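Local coordinates for protein L-tyrosine isonitrile synthase (Pseudomonas aeruginosa, PDB 3E59) that builds the isonitrile group on L-tyrosine, taking the carbon from C2 of ribulose 5-phosphate, in the biosynthesis of paerucumarin, at residues Phe62-Phe67 / Leu254-Gln259; Ser91-Leu96 / Ile268-Thr273; Phe152-Val157 / Gln169-Leu174. One frame throughout, in Å; residues are numbered along the deposited sequence.

Contact 1 of 3, residues Phe62-Phe67 / Leu254-Gln259; sequences FVLPAF and LSIHPQ. With PO4 (phosphate ion), chain E.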
loop_
_atom_site.group_PDB
_atom_site.type_symbol
_atom_site.label_atom_id
_atom_site.label_comp_id
_atom_site.label_asym_id
_atom_site.label_seq_id
_atom_site.Cartn_x
_atom_site.Cartn_y
_atom_site.Cartn_z
ATOM N N PHE A 62 -5.963 10.976 -6.858
ATOM C CA PHE A 62 -4.882 10.151 -6.326
ATOM C C PHE A 62 -5.160 8.682 -6.656
ATOM O O PHE A 62 -6.295 8.213 -6.545
ATOM C CB PHE A 62 -4.732 10.319 -4.789
ATOM C CG PHE A 62 -4.440 11.731 -4.359
ATOM C CD1 PHE A 62 -5.481 12.617 -4.073
ATOM C CD2 PHE A 62 -3.126 12.183 -4.245
ATOM C CE1 PHE A 62 -5.223 13.941 -3.693
ATOM C CE2 PHE A 62 -2.854 13.490 -3.871
ATOM C CZ PHE A 62 -3.903 14.381 -3.601
ATOM N N VAL A 63 -4.108 7.973 -7.060
ATOM C CA VAL A 63 -4.134 6.528 -7.252
ATOM C C VAL A 63 -3.238 5.899 -6.196
ATOM O O VAL A 63 -2.114 6.357 -5.984
ATOM C CB VAL A 63 -3.679 6.158 -8.679
ATOM C CG1 VAL A 63 -3.194 4.710 -8.761
ATOM C CG2 VAL A 63 -4.832 6.414 -9.656
ATOM N N LEU A 64 -3.748 4.864 -5.531
ATOM C CA LEU A 64 -3.011 4.164 -4.478
ATOM C C LEU A 64 -3.091 2.635 -4.615
ATOM O O LEU A 64 -4.121 2.041 -4.273
ATOM C CB LEU A 64 -3.570 4.583 -3.104
ATOM C CG LEU A 64 -3.014 3.877 -1.848
ATOM C CD1 LEU A 64 -1.486 3.915 -1.799
ATOM C CD2 LEU A 64 -3.619 4.451 -0.566
ATOM N N PRO A 65 -2.013 1.990 -5.114
ATOM C CA PRO A 65 -1.976 0.532 -5.105
ATOM C C PRO A 65 -1.721 0.035 -3.682
ATOM O O PRO A 65 -0.644 0.301 -3.105
ATOM C CB PRO A 65 -0.780 0.202 -6.023
ATOM C CG PRO A 65 -0.438 1.483 -6.708
ATOM C CD PRO A 65 -0.791 2.540 -5.725
ATOM N N ALA A 66 -2.706 -0.661 -3.114
ATOM C CA ALA A 66 -2.684 -1.030 -1.693
ATOM C C ALA A 66 -3.877 -1.919 -1.327
ATOM O O ALA A 66 -4.754 -2.165 -2.153
ATOM C CB ALA A 66 -2.695 0.225 -0.818
ATOM N N PHE A 67 -3.899 -2.377 -0.075
ATOM C CA PHE A 67 -4.992 -3.186 0.473
ATOM C C PHE A 67 -5.286 -4.449 -0.354
ATOM O O PHE A 67 -6.417 -4.634 -0.837
ATOM C CB PHE A 67 -6.266 -2.346 0.650
ATOM C CG PHE A 67 -6.132 -1.197 1.620
ATOM C CD1 PHE A 67 -5.814 0.100 1.160
ATOM C CD2 PHE A 67 -6.380 -1.387 2.979
ATOM C CE1 PHE A 67 -5.722 1.176 2.055
ATOM C CE2 PHE A 67 -6.279 -0.329 3.879
ATOM C CZ PHE A 67 -5.957 0.957 3.418
ATOM N N LEU A 254 0.186 7.754 -5.381
ATOM C CA LEU A 254 0.572 7.412 -4.014
ATOM C C LEU A 254 1.081 5.984 -3.953
ATOM O O LEU A 254 0.897 5.209 -4.889
ATOM C CB LEU A 254 -0.577 7.607 -3.031
ATOM C CG LEU A 254 -1.282 8.967 -2.946
ATOM C CD1 LEU A 254 -2.498 8.816 -2.062
ATOM C CD2 LEU A 254 -0.363 10.089 -2.429
ATOM N N SER A 255 1.729 5.648 -2.838
ATOM C CA SER A 255 2.340 4.330 -2.641
ATOM C C SER A 255 2.341 4.030 -1.155
ATOM O O SER A 255 2.232 4.942 -0.338
ATOM C CB SER A 255 3.771 4.328 -3.185
ATOM O OG SER A 255 4.342 3.032 -3.171
ATOM N N ILE A 256 2.435 2.749 -0.807
ATOM C CA ILE A 256 2.633 2.346 0.583
ATOM C C ILE A 256 4.052 1.854 0.840
ATOM O O ILE A 256 4.339 1.275 1.905
ATOM C CB ILE A 256 1.539 1.326 1.105
ATOM C CG1 ILE A 256 1.243 0.209 0.097
ATOM C CG2 ILE A 256 0.269 2.067 1.414
ATOM C CD1 ILE A 256 2.305 -0.854 0.024
ATOM N N HIS A 257 4.925 2.083 -0.153
ATOM C CA HIS A 257 6.371 1.952 0.002
ATOM C C HIS A 257 7.038 3.319 0.018
ATOM O O HIS A 257 6.572 4.231 -0.655
ATOM C CB HIS A 257 7.000 1.174 -1.149
ATOM C CG HIS A 257 6.363 -0.140 -1.409
ATOM N ND1 HIS A 257 6.009 -0.547 -2.676
ATOM C CD2 HIS A 257 6.013 -1.147 -0.570
ATOM C CE1 HIS A 257 5.471 -1.753 -2.607
ATOM N NE2 HIS A 257 5.468 -2.140 -1.341
ATOM N N PRO A 258 8.141 3.457 0.780
ATOM C CA PRO A 258 9.013 4.640 0.644
ATOM C C PRO A 258 9.457 4.735 -0.813
ATOM O O PRO A 258 9.672 3.701 -1.446
ATOM C CB PRO A 258 10.227 4.300 1.514
ATOM C CG PRO A 258 9.764 3.253 2.443
ATOM C CD PRO A 258 8.622 2.517 1.809
ATOM N N GLN A 259 9.585 5.955 -1.332
ATOM C CA GLN A 259 9.904 6.161 -2.734
ATOM C C GLN A 259 11.049 7.157 -2.906
ATOM O O GLN A 259 11.182 8.093 -2.095
ATOM C CB GLN A 259 8.657 6.632 -3.514
ATOM C CG GLN A 259 7.503 5.598 -3.604
ATOM C CD GLN A 259 7.822 4.360 -4.448
ATOM O OE1 GLN A 259 8.770 4.357 -5.243
ATOM N NE2 GLN A 259 7.013 3.297 -4.282
HETATM P P PO4 E . 4.610 0.563 -5.950
HETATM O O1 PO4 E . 5.991 0.625 -5.345
HETATM O O2 PO4 E . 4.057 -0.832 -5.718
HETATM O O3 PO4 E . 3.720 1.638 -5.288
HETATM O O4 PO4 E . 4.684 0.775 -7.438
HETATM O O HOH W 1 1.794 0.920 -3.201
#
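The Phe62 ring meets Leu254 obliquely: ring atom CD2 lies 3.9 Å from CD2 of Leu254, while Leu254 CD1 comes to 3.8 Å from Phe62 CB. The second flat group, the His257 imidazole, has Ile256 CD1 over one face, offset toward the rim, and phosphate O1 at its edge, in plane. There ND1 donates to O1 over 2.9 Å, at an N-H...O angle of 162°.

The backbones belong to two neighbouring parallel strands, 60-64 and 252-255. Leu254 N donates to Val63 O at 2.8 Å, approaching nearly along the C=O axis although the bond is bent at the hydrogen (146°). Beyond it, Leu64 CD1 lies across the backbone of Leu254 and Ser255, and Ala66 CB rests 4.0 Å from Ile256 CG1.

Ser255 turns away from this apolar seam. With OG anti to the backbone N (chi1 -173°), the hydroxyl gives its proton to phosphate O3 at 2.6 Å and accepts from His257 N, an ST turn, and from Gln259 NE2, with OG lying near the plane of that amide. Gln259 NE2 also donates to O1, and Arg253 and Lys265 bind the ion too.

The phosphate probably came from the crystallisation liquor. Its donors, gathered from strand 252-255, the loop after it and the start of strand 265-267, are nevertheless consistent with a pocket for an anionic group, such as the phosphate of ribulose 5-phosphate.

Contact 2 of 3, residues Ser91-Leu96 / Ile268-Thr273; sequences SFLNHL and IHMMPT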
loop_
_atom_site.group_PDB
_atom_site.type_symbol
_atom_site.label_atom_id
_atom_site.label_comp_id
_atom_site.label_asym_id
_atom_site.label_seq_id
_atom_site.Cartn_x
_atom_site.Cartn_y
_atom_site.Cartn_z
ATOM N N SER A 91 -10.077 5.593 7.008
ATOM C CA SER A 91 -10.682 6.800 7.552
ATOM C C SER A 91 -9.703 7.972 7.419
ATOM O O SER A 91 -10.092 9.093 7.060
ATOM C CB SER A 91 -11.102 6.568 9.002
ATOM O OG SER A 91 -11.674 7.743 9.536
ATOM N N PHE A 92 -8.426 7.702 7.681
ATOM C CA PHE A 92 -7.374 8.711 7.502
ATOM C C PHE A 92 -7.334 9.259 6.077
ATOM O O PHE A 92 -7.210 10.476 5.869
ATOM C CB PHE A 92 -5.975 8.177 7.863
ATOM C CG PHE A 92 -4.874 9.092 7.401
ATOM C CD1 PHE A 92 -4.509 10.194 8.168
ATOM C CD2 PHE A 92 -4.257 8.894 6.166
ATOM C CE1 PHE A 92 -3.538 11.064 7.726
ATOM C CE2 PHE A 92 -3.277 9.762 5.709
ATOM C CZ PHE A 92 -2.915 10.848 6.490
ATOM N N LEU A 93 -7.406 8.351 5.104
ATOM C CA LEU A 93 -7.276 8.715 3.702
ATOM C C LEU A 93 -8.450 9.579 3.287
ATOM O O LEU A 93 -8.295 10.542 2.530
ATOM C CB LEU A 93 -7.204 7.465 2.819
ATOM C CG LEU A 93 -5.942 6.590 2.864
ATOM C CD1 LEU A 93 -6.176 5.335 2.055
ATOM C CD2 LEU A 93 -4.737 7.345 2.351
ATOM N N ASN A 94 -9.629 9.223 3.786
ATOM C CA ASN A 94 -10.803 10.034 3.552
ATOM C C ASN A 94 -10.692 11.440 4.149
ATOM O O ASN A 94 -11.106 12.405 3.517
ATOM C CB ASN A 94 -12.076 9.344 4.037
ATOM C CG ASN A 94 -13.314 10.001 3.482
ATOM O OD1 ASN A 94 -13.578 9.908 2.287
ATOM N ND2 ASN A 94 -14.063 10.700 4.334
ATOM N N HIS A 95 -10.133 11.555 5.354
ATOM C CA HIS A 95 -10.023 12.858 6.012
ATOM C C HIS A 95 -8.976 13.732 5.331
ATOM O O HIS A 95 -9.130 14.939 5.263
ATOM C CB HIS A 95 -9.745 12.731 7.520
ATOM C CG HIS A 95 -9.865 14.026 8.269
ATOM N ND1 HIS A 95 -8.806 14.593 8.954
ATOM C CD2 HIS A 95 -10.912 14.876 8.422
ATOM C CE1 HIS A 95 -9.202 15.730 9.505
ATOM N NE2 HIS A 95 -10.477 15.923 9.202
ATOM N N LEU A 96 -7.915 13.110 4.828
ATOM C CA LEU A 96 -6.931 13.795 3.995
ATOM C C LEU A 96 -7.605 14.524 2.800
ATOM O O LEU A 96 -7.291 15.681 2.501
ATOM C CB LEU A 96 -5.886 12.782 3.522
ATOM C CG LEU A 96 -4.647 13.227 2.732
ATOM C CD1 LEU A 96 -3.682 14.063 3.567
ATOM C CD2 LEU A 96 -3.932 12.006 2.219
ATOM N N ILE A 268 3.180 7.231 1.358
ATOM C CA ILE A 268 2.340 7.918 2.345
ATOM C C ILE A 268 1.935 6.991 3.496
ATOM O O ILE A 268 1.613 5.809 3.286
ATOM C CB ILE A 268 1.079 8.577 1.669
ATOM C CG1 ILE A 268 0.351 9.509 2.642
ATOM C CG2 ILE A 268 0.127 7.510 1.081
ATOM C CD1 ILE A 268 -0.476 10.583 1.961
ATOM N N HIS A 269 1.967 7.542 4.710
ATOM C CA HIS A 269 1.531 6.838 5.906
ATOM C C HIS A 269 0.041 7.029 6.123
ATOM O O HIS A 269 -0.539 8.033 5.691
ATOM C CB HIS A 269 2.315 7.298 7.133
ATOM C CG HIS A 269 3.681 6.689 7.247
ATOM N ND1 HIS A 269 3.882 5.366 7.589
ATOM C CD2 HIS A 269 4.916 7.234 7.120
ATOM C CE1 HIS A 269 5.178 5.116 7.645
ATOM N NE2 HIS A 269 5.828 6.236 7.379
ATOM N N MET A 270 -0.573 6.042 6.762
ATOM C CA MET A 270 -2.024 6.039 7.005
ATOM C C MET A 270 -2.393 5.895 8.496
ATOM O O MET A 270 -3.557 6.072 8.867
ATOM C CB MET A 270 -2.693 4.923 6.198
ATOM C CG MET A 270 -2.560 5.034 4.684
ATOM S SD MET A 270 -3.322 3.634 3.874
ATOM C CE MET A 270 -2.301 2.285 4.485
ATOM N N MET A 271 -1.412 5.545 9.324
ATOM C CA MET A 271 -1.521 5.485 10.796
ATOM C C MET A 271 -0.115 5.744 11.295
ATOM O O MET A 271 0.847 5.428 10.584
ATOM C CB MET A 271 -1.887 4.085 11.284
ATOM C CG MET A 271 -3.322 3.676 11.109
ATOM S SD MET A 271 -3.560 1.969 11.642
ATOM C CE MET A 271 -3.432 2.129 13.412
ATOM N N PRO A 272 0.027 6.317 12.511
ATOM C CA PRO A 272 1.359 6.402 13.097
ATOM C C PRO A 272 2.017 5.017 13.196
ATOM O O PRO A 272 1.365 4.043 13.580
ATOM C CB PRO A 272 1.085 6.983 14.484
ATOM C CG PRO A 272 -0.193 7.790 14.301
ATOM C CD PRO A 272 -1.000 6.937 13.376
ATOM N N THR A 273 3.292 4.942 12.823
ATOM C CA THR A 273 4.073 3.705 12.907
ATOM C C THR A 273 5.570 4.005 12.874
ATOM O O THR A 273 6.008 4.964 12.231
ATOM C CB THR A 273 3.666 2.674 11.799
ATOM O OG1 THR A 273 4.324 1.421 12.020
ATOM C CG2 THR A 273 3.984 3.170 10.398
#
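Phe92 leans its ring against the backbone of His269 and Met270, with Leu93 and Leu96 packing beside it. CG stands anti to the backbone N of Phe92 (chi1 167°), which carries the ring out from helix 84-103 over the loop that follows strand 265-267. Two carbonyl oxygens approach this ring obliquely. His269 O is 3.2 Å from CE2, and Met270 O lies 3.4 Å from Phe92 CB, close to the root of the ring. Between them CD2 comes to 3.7 Å from Met270 CA, so the side chain lies across Met270, between the two carbonyls that flank its CA.

One residue along the helix, Leu93 crosses the Met270 side chain at a slant. Its CD1 touches the sulfur, SD, at 3.8 Å, while CD2 packs at 3.9 Å on CG of the same methionine. With CG anti to the carbonyl carbon (chi1 -62°) and the chain extended as far as SD, CG and the sulfur both reach the Leu93 methyls; the bend comes only at CE. One turn on from Phe92, Leu96 meets Ile268 differently: the two side chains reach toward each other end on, with CD2 of Leu96 and CD1 of Ile268 3.7 Å apart.

Outside the two segments, Tyr22 stacks edge-to-face with Phe92.

Contacts between carbon and sulfur thus dominate, while some polar groups of the loop, such as Ile268 O at Arg24 NE and the His269 ring at Asp276, are bonded outside the interface. The carbonyls at the Phe92 ring may add a modest electrostatic attraction to its hydrogen-bearing atoms.

Contact 3 of 3, residues Phe152-Val157 / Gln169-Leu174; sequences FNLEDV and QLRQLL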
loop_
_atom_site.group_PDB
_atom_site.type_symbol
_atom_site.label_atom_id
_atom_site.label_comp_id
_atom_site.label_asym_id
_atom_site.label_seq_id
_atom_site.Cartn_x
_atom_site.Cartn_y
_atom_site.Cartn_z
ATOM N N PHE A 152 -10.644 0.272 -7.193
ATOM C CA PHE A 152 -10.454 -0.229 -8.542
ATOM C C PHE A 152 -9.649 -1.519 -8.438
ATOM O O PHE A 152 -8.499 -1.501 -8.011
ATOM C CB PHE A 152 -9.711 0.824 -9.372
ATOM C CG PHE A 152 -9.569 0.480 -10.828
ATOM C CD1 PHE A 152 -10.621 0.723 -11.724
ATOM C CD2 PHE A 152 -8.377 -0.058 -11.314
ATOM C CE1 PHE A 152 -10.491 0.413 -13.072
ATOM C CE2 PHE A 152 -8.240 -0.377 -12.676
ATOM C CZ PHE A 152 -9.291 -0.143 -13.552
ATOM N N ASN A 153 -10.271 -2.644 -8.807
ATOM C CA ASN A 153 -9.604 -3.948 -8.794
ATOM C C ASN A 153 -9.177 -4.334 -10.207
ATOM O O ASN A 153 -9.592 -3.695 -11.178
ATOM C CB ASN A 153 -10.533 -5.020 -8.210
ATOM C CG ASN A 153 -11.160 -4.601 -6.885
ATOM O OD1 ASN A 153 -12.377 -4.384 -6.786
ATOM N ND2 ASN A 153 -10.335 -4.473 -5.868
ATOM N N LEU A 154 -8.359 -5.377 -10.328
ATOM C CA LEU A 154 -7.938 -5.861 -11.649
ATOM C C LEU A 154 -9.116 -6.200 -12.577
ATOM O O LEU A 154 -9.031 -6.002 -13.795
ATOM C CB LEU A 154 -6.996 -7.063 -11.516
ATOM C CG LEU A 154 -6.307 -7.648 -12.765
ATOM C CD1 LEU A 154 -5.605 -6.592 -13.618
ATOM C CD2 LEU A 154 -5.340 -8.771 -12.374
ATOM N N GLU A 155 -10.209 -6.697 -11.993
ATOM C CA GLU A 155 -11.382 -7.131 -12.761
ATOM C C GLU A 155 -12.240 -5.977 -13.264
ATOM O O GLU A 155 -13.144 -6.180 -14.075
ATOM C CB GLU A 155 -12.237 -8.131 -11.972
ATOM C CG GLU A 155 -12.591 -7.713 -10.562
ATOM C CD GLU A 155 -11.634 -8.272 -9.524
ATOM O OE1 GLU A 155 -10.400 -8.296 -9.760
ATOM O OE2 GLU A 155 -12.126 -8.686 -8.454
ATOM N N ASP A 156 -11.951 -4.771 -12.785
ATOM C CA ASP A 156 -12.648 -3.575 -13.239
ATOM C C ASP A 156 -12.043 -2.984 -14.507
ATOM O O ASP A 156 -12.600 -2.045 -15.078
ATOM C CB ASP A 156 -12.686 -2.522 -12.126
ATOM C CG ASP A 156 -13.384 -3.028 -10.873
ATOM O OD1 ASP A 156 -14.375 -3.780 -11.000
ATOM O OD2 ASP A 156 -12.943 -2.672 -9.757
ATOM N N VAL A 157 -10.902 -3.523 -14.940
ATOM C CA VAL A 157 -10.261 -3.078 -16.178
ATOM C C VAL A 157 -11.189 -3.379 -17.357
ATOM O O VAL A 157 -11.403 -4.546 -17.728
ATOM C CB VAL A 157 -8.840 -3.695 -16.386
ATOM C CG1 VAL A 157 -8.241 -3.261 -17.732
ATOM C CG2 VAL A 157 -7.912 -3.313 -15.231
ATOM N N GLN A 169 -6.494 -15.923 -15.981
ATOM C CA GLN A 169 -6.493 -15.206 -17.261
ATOM C C GLN A 169 -6.400 -13.676 -17.129
ATOM O O GLN A 169 -5.849 -13.009 -18.006
ATOM C CB GLN A 169 -7.704 -15.604 -18.103
ATOM C CG GLN A 169 -7.501 -16.911 -18.853
ATOM C CD GLN A 169 -8.780 -17.462 -19.462
ATOM O OE1 GLN A 169 -9.855 -17.389 -18.859
ATOM N NE2 GLN A 169 -8.666 -18.032 -20.657
ATOM N N LEU A 170 -6.943 -13.129 -16.041
ATOM C CA LEU A 170 -6.805 -11.707 -15.745
ATOM C C LEU A 170 -5.339 -11.387 -15.504
ATOM O O LEU A 170 -4.786 -10.465 -16.115
ATOM C CB LEU A 170 -7.625 -11.315 -14.513
ATOM C CG LEU A 170 -9.020 -10.720 -14.687
ATOM C CD1 LEU A 170 -9.641 -10.464 -13.313
ATOM C CD2 LEU A 170 -8.995 -9.436 -15.520
ATOM N N ARG A 171 -4.716 -12.179 -14.626
ATOM C CA ARG A 171 -3.306 -12.057 -14.322
ATOM C C ARG A 171 -2.444 -12.150 -15.582
ATOM O O ARG A 171 -1.527 -11.346 -15.764
ATOM C CB ARG A 171 -2.890 -13.084 -13.262
ATOM C CG ARG A 171 -3.342 -12.693 -11.860
ATOM C CD ARG A 171 -2.782 -13.606 -10.765
ATOM N NE ARG A 171 -3.546 -14.849 -10.640
ATOM C CZ ARG A 171 -4.627 -15.012 -9.878
ATOM N NH1 ARG A 171 -5.108 -14.004 -9.156
ATOM N NH2 ARG A 171 -5.244 -16.192 -9.847
ATOM N N GLN A 172 -2.758 -13.108 -16.455
ATOM C CA GLN A 172 -2.046 -13.277 -17.729
ATOM C C GLN A 172 -2.231 -12.099 -18.696
ATOM O O GLN A 172 -1.326 -11.780 -19.476
ATOM C CB GLN A 172 -2.441 -14.595 -18.410
ATOM C CG GLN A 172 -1.750 -15.838 -17.819
ATOM C CD GLN A 172 -0.221 -15.715 -17.782
ATOM O OE1 GLN A 172 0.413 -15.281 -18.755
ATOM N NE2 GLN A 172 0.373 -16.101 -16.656
ATOM N N LEU A 173 -3.407 -11.473 -18.653
ATOM C CA LEU A 173 -3.653 -10.236 -19.413
ATOM C C LEU A 173 -2.824 -9.052 -18.908
ATOM O O LEU A 173 -2.323 -8.278 -19.719
ATOM C CB LEU A 173 -5.147 -9.865 -19.444
ATOM C CG LEU A 173 -6.092 -10.747 -20.268
ATOM C CD1 LEU A 173 -7.519 -10.235 -20.127
ATOM C CD2 LEU A 173 -5.676 -10.797 -21.730
ATOM N N LEU A 174 -2.691 -8.919 -17.584
ATOM C CA LEU A 174 -1.813 -7.906 -16.964
ATOM C C LEU A 174 -0.339 -8.124 -17.317
ATOM O O LEU A 174 0.363 -7.187 -17.689
ATOM C CB LEU A 174 -1.964 -7.905 -15.434
ATOM C CG LEU A 174 -1.054 -6.926 -14.654
ATOM C CD1 LEU A 174 -1.433 -5.484 -14.922
ATOM C CD2 LEU A 174 -1.021 -7.207 -13.156
#
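Leu170, in the first turn or so of helix 167-178, sends its two methyls to different parts of the short 3-10 segment 154-156. CD1 settles 3.7 Å from Glu155 CB and nearly as close to its CA, whereas CD2 lies 3.8 Å from the carbonyl oxygen of Leu154. Leu170 CB in turn is met by Leu154 CD2 at 4.0 Å, and the two leucine side chains lie alongside one another, pointing opposite ways. To reach this position Leu170 takes a chi1 of -96°, well away from a staggered value, which suggests a fit made at some torsional cost.

At Arg171 the contact is with the backbone and the start of the side chain: Leu154 CD2 comes to 4.1 Å from its N and a little farther from CG. The guanidinium is carried away from the 3-10 turn, where Glu168 and Asp127 form salt bridges with it and Arg117 O accepts a further bond. Glu155 likewise turns its carboxylate to partners outside the two segments, Arg117 and Gln134, so only its aliphatic part serves the packing.

One helical turn beyond Leu170, Leu174 closes the row. Its CB stands 4.3 Å from Leu154 CD1, so the two methyls of Leu154 are shared between successive turns of the helix. A single leucine in a 3-10 turn thus sits against the i, i+1 and i+4 positions of an alpha helix. The turn that presents Leu154 is itself tied together, Asp156 OD2 receiving Asn153 N over 2.8 Å in a nearly straight bond, 173°.

The arrangement is apolar packing of a loop on the helix to which it leads, within the strand-to-helix connection that leaves edge strand 149-151 of the parallel sheet.

In the fold
Contacts 1 and 2 lie side by side, their centres about 12 Å apart, and their segments alternate along the chain: 62-67, 91-96, 254-259, 268-273. They touch where Leu64 packs on Leu93, where Phe67 and Ile256 pack on Met270, and at a probable hydrogen bond from Ile268 to Ser255. Strand 60-64 and the following helix 84-103 thus meet the late strand 252-255 and the loop after 265-267, joining distant parts of the sequence around the five-stranded parallel sheet. Contact 3, wholly between these early and late segments, is local and lies beyond edge strand 149-151. Its centre is about 18 Å from that of contact 1 and about 27 Å from that of contact 2.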